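Long-range contact in core protein VP7 (Bluetongue virus, PDB 1BVP), which forms, as a homotrimer, capsomers that assemble on the VP3 scaffold as part of the inner capsid of the virus: residues M158-Q172 with L231-I245. Residues are numbered along the deposited sequence; the frame is centred on the assembly and turned at random.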
# COMPACT_ATOMS: atom_id res chain seq x y z
N MET A 158 22.71 3.89 -1.89
CA MET A 158 23.80 4.39 -1.08
C MET A 158 25.08 4.82 -1.77
O MET A 158 25.48 4.25 -2.80
CB MET A 158 24.15 3.25 -0.14
CG MET A 158 24.83 3.65 1.07
SD MET A 158 23.81 3.20 2.42
CE MET A 158 23.98 4.65 3.21
N ILE A 159 25.72 5.84 -1.20
CA ILE A 159 27.03 6.27 -1.69
C ILE A 159 27.92 6.45 -0.45
O ILE A 159 27.42 6.59 0.70
CB ILE A 159 27.02 7.61 -2.48
CG1 ILE A 159 26.83 8.80 -1.54
CG2 ILE A 159 26.01 7.58 -3.60
CD1 ILE A 159 27.40 10.06 -2.11
N GLN A 160 29.23 6.37 -0.67
CA GLN A 160 30.22 6.57 0.41
C GLN A 160 31.25 7.49 -0.19
O GLN A 160 31.44 7.50 -1.42
CB GLN A 160 30.88 5.28 0.89
CG GLN A 160 31.53 4.48 -0.21
CD GLN A 160 31.81 3.05 0.19
OE1 GLN A 160 31.39 2.60 1.25
NE2 GLN A 160 32.51 2.33 -0.66
N VAL A 161 31.80 8.35 0.66
CA VAL A 161 32.80 9.33 0.26
C VAL A 161 34.05 9.10 1.11
O VAL A 161 33.93 8.94 2.35
CB VAL A 161 32.29 10.77 0.54
CG1 VAL A 161 33.12 11.79 -0.18
CG2 VAL A 161 30.86 10.92 0.17
N SER A 162 35.21 9.04 0.45
CA SER A 162 36.52 8.89 1.11
C SER A 162 37.12 10.29 1.15
O SER A 162 37.20 10.96 0.11
CB SER A 162 37.47 8.01 0.30
OG SER A 162 36.98 6.71 0.08
N LEU A 163 37.54 10.74 2.32
CA LEU A 163 38.16 12.06 2.44
C LEU A 163 39.61 11.97 2.99
O LEU A 163 39.85 11.31 4.02
CB LEU A 163 37.37 12.94 3.44
CG LEU A 163 35.94 13.46 3.41
CD1 LEU A 163 35.78 14.45 2.29
CD2 LEU A 163 34.97 12.32 3.29
N ASN A 164 40.56 12.63 2.31
CA ASN A 164 41.95 12.70 2.80
C ASN A 164 41.93 13.63 4.03
O ASN A 164 40.96 14.41 4.22
CB ASN A 164 42.90 13.29 1.75
CG ASN A 164 43.44 12.25 0.78
OD1 ASN A 164 43.69 11.09 1.16
ND2 ASN A 164 43.65 12.65 -0.46
N ALA A 165 42.95 13.54 4.89
CA ALA A 165 43.00 14.41 6.07
C ALA A 165 42.92 15.86 5.61
O ALA A 165 43.53 16.24 4.59
CB ALA A 165 44.24 14.16 6.85
N GLY A 166 42.08 16.63 6.30
CA GLY A 166 41.89 18.04 5.96
C GLY A 166 41.13 18.38 4.68
O GLY A 166 40.89 19.57 4.44
N ALA A 167 40.73 17.38 3.89
CA ALA A 167 40.03 17.61 2.61
C ALA A 167 38.56 18.11 2.69
O ALA A 167 37.87 17.98 3.71
CB ALA A 167 40.12 16.36 1.72
N ARG A 168 38.12 18.72 1.59
CA ARG A 168 36.77 19.27 1.48
C ARG A 168 36.41 19.27 0.00
O ARG A 168 37.29 19.40 -0.86
CB ARG A 168 36.70 20.68 2.05
CG ARG A 168 37.84 21.58 1.62
CD ARG A 168 37.59 23.03 1.97
NE ARG A 168 37.03 23.20 3.31
CZ ARG A 168 36.14 24.13 3.65
NH1 ARG A 168 35.68 24.99 2.74
NH2 ARG A 168 35.68 24.19 4.90
N GLY A 169 35.12 19.05 -0.28
CA GLY A 169 34.65 19.02 -1.66
C GLY A 169 33.15 18.90 -1.78
O GLY A 169 32.43 18.70 -0.80
N ASP A 170 32.66 19.10 -3.00
CA ASP A 170 31.24 19.03 -3.30
C ASP A 170 30.97 17.63 -3.83
O ASP A 170 31.71 17.11 -4.67
CB ASP A 170 30.84 20.09 -4.33
CG ASP A 170 30.65 21.49 -3.70
OD1 ASP A 170 30.77 21.65 -2.45
OD2 ASP A 170 30.36 22.42 -4.50
N VAL A 171 29.85 17.07 -3.44
CA VAL A 171 29.54 15.71 -3.81
C VAL A 171 28.25 15.51 -4.65
O VAL A 171 28.04 14.44 -5.23
CB VAL A 171 29.56 14.92 -2.49
CG1 VAL A 171 28.59 13.83 -2.48
CG2 VAL A 171 30.93 14.42 -2.24
N GLN A 172 27.49 16.57 -4.84
CA GLN A 172 26.23 16.48 -5.59
C GLN A 172 26.17 15.85 -6.97
O GLN A 172 25.18 15.23 -7.29
CB GLN A 172 25.60 17.84 -5.71
CG GLN A 172 26.46 18.80 -6.49
CD GLN A 172 27.20 19.74 -5.59
OE1 GLN A 172 27.39 19.49 -4.39
NE2 GLN A 172 27.57 20.88 -6.15
N LEU A 231 26.18 19.92 -1.92
CA LEU A 231 26.31 18.89 -0.89
C LEU A 231 27.80 18.87 -0.61
O LEU A 231 28.59 18.26 -1.35
CB LEU A 231 25.86 17.57 -1.49
CG LEU A 231 25.43 16.53 -0.50
CD1 LEU A 231 24.51 17.17 0.49
CD2 LEU A 231 24.71 15.47 -1.27
N HIS A 232 28.18 19.55 0.47
CA HIS A 232 29.57 19.73 0.81
C HIS A 232 30.11 18.94 2.01
O HIS A 232 29.67 19.13 3.15
CB HIS A 232 29.77 21.22 1.03
CG HIS A 232 31.20 21.65 1.14
ND1 HIS A 232 32.03 21.75 0.04
CD2 HIS A 232 31.93 22.04 2.21
CE1 HIS A 232 33.21 22.18 0.43
NE2 HIS A 232 33.18 22.36 1.74
N VAL A 233 31.08 18.07 1.75
CA VAL A 233 31.68 17.28 2.82
C VAL A 233 33.04 17.89 3.21
O VAL A 233 33.81 18.33 2.35
CB VAL A 233 31.89 15.81 2.42
CG1 VAL A 233 32.00 14.97 3.68
CG2 VAL A 233 30.75 15.32 1.52
N HIS A 234 33.31 17.95 4.50
CA HIS A 234 34.55 18.51 5.02
C HIS A 234 35.14 17.65 6.14
O HIS A 234 34.46 17.34 7.14
CB HIS A 234 34.29 19.94 5.53
CG HIS A 234 35.47 20.59 6.17
ND1 HIS A 234 36.76 20.44 5.70
CD2 HIS A 234 35.57 21.41 7.25
CE1 HIS A 234 37.60 21.13 6.46
NE2 HIS A 234 36.90 21.72 7.41
N ASN A 235 36.39 17.23 5.95
CA ASN A 235 37.15 16.44 6.94
C ASN A 235 38.20 17.35 7.58
O ASN A 235 39.27 17.53 7.03
CB ASN A 235 37.87 15.30 6.25
CG ASN A 235 38.67 14.46 7.22
OD1 ASN A 235 38.47 14.57 8.44
ND2 ASN A 235 39.56 13.61 6.70
N PRO A 236 37.87 18.00 8.71
CA PRO A 236 38.84 18.89 9.37
C PRO A 236 39.86 18.09 10.19
O PRO A 236 40.78 18.64 10.79
CB PRO A 236 37.95 19.71 10.29
CG PRO A 236 36.96 18.72 10.73
CD PRO A 236 36.60 18.01 9.45
N THR A 237 39.63 16.79 10.22
CA THR A 237 40.43 15.82 10.93
C THR A 237 41.80 15.58 10.30
O THR A 237 42.03 15.87 9.09
CB THR A 237 39.53 14.58 11.05
OG1 THR A 237 38.95 14.58 12.35
CG2 THR A 237 40.20 13.26 10.69
N GLN A 238 42.74 15.12 11.13
CA GLN A 238 44.11 14.85 10.67
C GLN A 238 44.37 13.41 10.22
O GLN A 238 45.51 13.01 10.06
CB GLN A 238 45.12 15.30 11.74
CG GLN A 238 45.33 16.83 11.79
CD GLN A 238 45.57 17.45 10.39
OE1 GLN A 238 46.66 17.32 9.82
NE2 GLN A 238 44.55 18.13 9.84
N GLN A 239 43.29 12.70 9.90
CA GLN A 239 43.34 11.31 9.45
C GLN A 239 42.34 11.13 8.33
O GLN A 239 41.46 11.98 8.14
CB GLN A 239 42.88 10.41 10.58
CG GLN A 239 43.86 10.14 11.67
CD GLN A 239 43.40 8.96 12.48
OE1 GLN A 239 43.23 7.86 11.95
NE2 GLN A 239 43.13 9.18 13.76
N ASN A 240 42.43 10.01 7.62
CA ASN A 240 41.46 9.73 6.55
C ASN A 240 40.09 9.50 7.20
O ASN A 240 39.98 9.01 8.34
CB ASN A 240 41.80 8.48 5.77
CG ASN A 240 43.21 8.45 5.31
OD1 ASN A 240 44.03 7.82 5.95
ND2 ASN A 240 43.51 9.13 4.23
N ALA A 241 39.05 9.84 6.44
CA ALA A 241 37.68 9.69 6.89
C ALA A 241 36.79 9.13 5.79
O ALA A 241 37.11 9.24 4.59
CB ALA A 241 37.13 11.04 7.35
N MET A 242 35.71 8.47 6.21
CA MET A 242 34.72 7.94 5.27
C MET A 242 33.31 8.25 5.77
O MET A 242 33.03 8.14 6.98
CB MET A 242 34.87 6.44 5.09
CG MET A 242 35.85 6.12 4.05
SD MET A 242 35.80 4.43 3.59
CE MET A 242 34.86 4.57 2.01
N VAL A 243 32.44 8.74 4.88
CA VAL A 243 31.06 8.97 5.30
C VAL A 243 30.14 8.25 4.35
O VAL A 243 30.52 8.06 3.17
CB VAL A 243 30.66 10.48 5.32
CG1 VAL A 243 31.63 11.28 6.15
CG2 VAL A 243 30.57 11.05 3.93
N GLN A 244 29.02 7.70 4.87
CA GLN A 244 28.03 7.10 3.96
C GLN A 244 26.85 8.04 3.89
O GLN A 244 26.54 8.75 4.86
CB GLN A 244 27.55 5.72 4.34
CG GLN A 244 26.46 5.64 5.32
CD GLN A 244 26.01 4.21 5.51
OE1 GLN A 244 26.46 3.34 4.79
NE2 GLN A 244 25.12 3.96 6.49
N ILE A 245 26.31 8.17 2.69
CA ILE A 245 25.13 9.01 2.48
C ILE A 245 24.08 8.13 1.85
O ILE A 245 24.30 7.54 0.77
CB ILE A 245 25.41 10.19 1.59
CG1 ILE A 245 26.42 11.12 2.27
CG2 ILE A 245 24.12 10.92 1.34
CD1 ILE A 245 26.92 12.23 1.34
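Leu-163, Val-233 and Val-171 meet between two layers of strands, and the loops 164-167 and 235-240 each carry the chain from one sheet to the other. Both methyls of Leu-163 reach across to Val-233, CD2 coming within 4.0 Å of its CG1. The other branch of Val-233, CG2, lies 3.9 Å from Val-171 CG2. Farther along the same interior, Val-161 and Val-243 point the same way side by side, as do Ile-159 and Ile-245. Ile-245 also packs on Leu-186 and Trp-188 of strand 183-195. Strand 158-163 runs antiparallel to strand 241-245 with three hydrogen-bonded pairs. Strand 168-170 is also antiparallel to 231-234, with Gly-169 and Val-233 as its hydrogen-bonded pair.

At the turns the Asn-235 amide bonds to both loops. Its CG stands anti to the backbone N (chi1 180°), which carries the amide in between them. ND2 gives a straight, in-plane bond to Gln-239 O (2.9 Å) and a more bent one to Asn-164 O (3.0 Å), reaching it from above the carbonyl plane. The latter oxygen also takes Ala-167 N, from the opposite face of that plane, closing a type II turn.

On the face of strands 168-170 and 231-234 turned from the apolar interior, Asp-170 OD1 accepts from His-232 ND1 (2.8 Å) in the ring plane, a bond that would fix the imidazole's rotation. The poorly ordered Arg-168 appears to lay NH2 over the centre of the His-234 ring, 3.6 Å above it. Two antiparallel sheets facing each other across an apolar filling, joined by connections that pass between layers, are characteristic of a beta sandwich, here the beta-rich domain of VP7.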